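Parvulin 42 (Trypanosoma brucei brucei, PDB 6GMP) probably catalyses the cis-trans isomerisation of peptide bonds preceding proline, through the PPIC-type (parvulin) domain that makes up this chain. Local coordinates at residues A[106-111]-A[115-120]. Numbering follows the deposited sequence.
Sequences SAPVET and VHLIYR
Thr-111 and His-116 meet at about a right angle, the hydroxyl OG1 lying at the edge of the imidazole in its plane and sharing a 2.7 Å hydrogen bond with NE2. With OG1 set between the backbone N and carbonyl carbon (chi1 71°), the hydroxyl is directed at the ring edge and is also hydrogen-bonded to Leu-113 N. At the other ring nitrogen, His-116 ND1 is hydrogen-bonded to His-10 ND1, so both imidazole nitrogens are engaged and the ring's rotation is fixed; Phe-93 meets it edge-to-face. Val-109 O also lies at the ring edge, 3.2 Å from CD2, while accepting the nearly straight bond from His-116 N (2.7 Å, 171°); Val-109 N returns one to His-116 O. On the same face the side chains of Val-109 and Ile-118 cross at a slant, CG1 touching CD1 at 3.6 Å. Farther along, the hydroxyl of Ser-106 takes the place of a backbone carbonyl, OG accepting from Ile-118 N (2.8 Å), while Ser-106 N donates to Ile-118 O. On the other face Pro-108 lies alongside Leu-117 and touches Val-115 CG1, against helix 37-49. Together they form the C-terminal antiparallel beta hairpin of the parvulin fold, the His-10/His-116 pair on its central strands consistent with the dual-histidine motif of parvulin active sites.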
loop_
_atom_site.group_PDB
_atom_site.type_symbol
_atom_site.label_atom_id
_atom_site.label_comp_id
_atom_site.label_asym_id
_atom_site.label_seq_id
_atom_site.Cartn_x
_atom_site.Cartn_y
_atom_site.Cartn_z
ATOM N N SER A 106 6.229 0.024 -5.807
ATOM C CA SER A 106 5.452 -0.288 -6.993
ATOM C C SER A 106 4.624 0.900 -7.475
ATOM O O SER A 106 4.405 1.867 -6.744
ATOM C CB SER A 106 4.502 -1.444 -6.704
ATOM O OG SER A 106 3.468 -1.041 -5.816
ATOM N N ALA A 107 4.146 0.796 -8.710
ATOM C CA ALA A 107 3.051 1.627 -9.175
ATOM C C ALA A 107 1.809 1.177 -8.433
ATOM O O ALA A 107 1.809 0.109 -7.819
ATOM C CB ALA A 107 2.848 1.456 -10.652
ATOM N N PRO A 108 0.743 1.982 -8.474
ATOM C CA PRO A 108 -0.481 1.531 -7.805
ATOM C C PRO A 108 -0.963 0.191 -8.353
ATOM O O PRO A 108 -1.048 0.009 -9.560
ATOM C CB PRO A 108 -1.482 2.647 -8.120
ATOM C CG PRO A 108 -0.628 3.873 -8.354
ATOM C CD PRO A 108 0.607 3.340 -9.035
ATOM N N VAL A 109 -1.249 -0.743 -7.456
ATOM C CA VAL A 109 -1.794 -2.039 -7.848
ATOM C C VAL A 109 -3.051 -2.311 -7.050
ATOM O O VAL A 109 -3.107 -2.101 -5.837
ATOM C CB VAL A 109 -0.790 -3.201 -7.672
ATOM C CG1 VAL A 109 -0.297 -3.303 -6.251
ATOM C CG2 VAL A 109 -1.430 -4.513 -8.099
ATOM N N GLU A 110 -4.064 -2.784 -7.752
ATOM C CA GLU A 110 -5.376 -2.930 -7.174
ATOM C C GLU A 110 -5.679 -4.379 -6.823
ATOM O O GLU A 110 -5.320 -5.309 -7.558
ATOM C CB GLU A 110 -6.402 -2.409 -8.164
ATOM C CG GLU A 110 -7.786 -2.352 -7.616
ATOM C CD GLU A 110 -8.766 -1.870 -8.647
ATOM O OE1 GLU A 110 -8.354 -1.704 -9.818
ATOM O OE2 GLU A 110 -9.939 -1.669 -8.286
ATOM N N THR A 111 -6.344 -4.560 -5.690
ATOM C CA THR A 111 -6.914 -5.845 -5.326
ATOM C C THR A 111 -8.291 -5.602 -4.716
ATOM O O THR A 111 -8.772 -4.470 -4.703
ATOM C CB THR A 111 -6.059 -6.574 -4.297
ATOM O OG1 THR A 111 -6.163 -5.907 -3.036
ATOM C CG2 THR A 111 -4.603 -6.622 -4.738
ATOM N N VAL A 115 -6.411 -0.039 -3.296
ATOM C CA VAL A 115 -5.285 0.271 -4.150
ATOM C C VAL A 115 -4.021 0.328 -3.299
ATOM O O VAL A 115 -3.955 1.081 -2.323
ATOM C CB VAL A 115 -5.513 1.608 -4.887
ATOM C CG1 VAL A 115 -4.365 1.899 -5.841
ATOM C CG2 VAL A 115 -6.845 1.572 -5.638
ATOM N N HIS A 116 -3.035 -0.486 -3.664
ATOM C CA HIS A 116 -1.795 -0.614 -2.900
ATOM C C HIS A 116 -0.612 0.095 -3.538
ATOM O O HIS A 116 -0.497 0.139 -4.760
ATOM C CB HIS A 116 -1.373 -2.083 -2.788
ATOM C CG HIS A 116 -2.441 -3.018 -2.322
ATOM N ND1 HIS A 116 -2.365 -3.682 -1.120
ATOM C CD2 HIS A 116 -3.561 -3.472 -2.931
ATOM C CE1 HIS A 116 -3.414 -4.474 -0.988
ATOM N NE2 HIS A 116 -4.152 -4.374 -2.079
ATOM N N LEU A 117 0.288 0.594 -2.695
ATOM C CA LEU A 117 1.667 0.841 -3.100
ATOM C C LEU A 117 2.464 -0.167 -2.309
ATOM O O LEU A 117 2.332 -0.221 -1.093
ATOM C CB LEU A 117 2.120 2.251 -2.719
ATOM C CG LEU A 117 1.343 3.416 -3.340
ATOM C CD1 LEU A 117 1.911 4.750 -2.849
ATOM C CD2 LEU A 117 1.333 3.391 -4.839
ATOM N N ILE A 118 3.276 -0.965 -2.996
ATOM C CA ILE A 118 4.050 -2.022 -2.357
ATOM C C ILE A 118 5.524 -1.653 -2.347
ATOM O O ILE A 118 6.056 -1.205 -3.352
ATOM C CB ILE A 118 3.853 -3.383 -3.071
ATOM C CG1 ILE A 118 2.367 -3.723 -3.117
ATOM C CG2 ILE A 118 4.610 -4.475 -2.342
ATOM C CD1 ILE A 118 2.030 -4.886 -3.983
ATOM N N TYR A 119 6.163 -1.854 -1.199
ATOM C CA TYR A 119 7.569 -1.545 -1.008
ATOM C C TYR A 119 8.331 -2.809 -0.629
ATOM O O TYR A 119 7.935 -3.533 0.284
ATOM C CB TYR A 119 7.714 -0.498 0.098
ATOM C CG TYR A 119 9.131 -0.177 0.502
ATOM C CD1 TYR A 119 10.011 0.447 -0.374
ATOM C CD2 TYR A 119 9.583 -0.454 1.786
ATOM C CE1 TYR A 119 11.294 0.760 0.006
ATOM C CE2 TYR A 119 10.865 -0.144 2.178
ATOM C CZ TYR A 119 11.723 0.469 1.284
ATOM O OH TYR A 119 13.000 0.779 1.675
ATOM N N ARG A 120 9.425 -3.069 -1.326
ATOM C CA ARG A 120 10.302 -4.173 -0.957
ATOM C C ARG A 120 11.429 -3.660 -0.063
ATOM O O ARG A 120 12.253 -2.829 -0.482
ATOM C CB ARG A 120 10.888 -4.848 -2.195
ATOM C CG ARG A 120 11.761 -6.027 -1.838
ATOM C CD ARG A 120 12.279 -6.730 -3.058
ATOM N NE ARG A 120 13.294 -7.705 -2.693
ATOM C CZ ARG A 120 14.009 -8.405 -3.564
ATOM N NH1 ARG A 120 13.823 -8.250 -4.871
ATOM N NH2 ARG A 120 14.906 -9.264 -3.117
#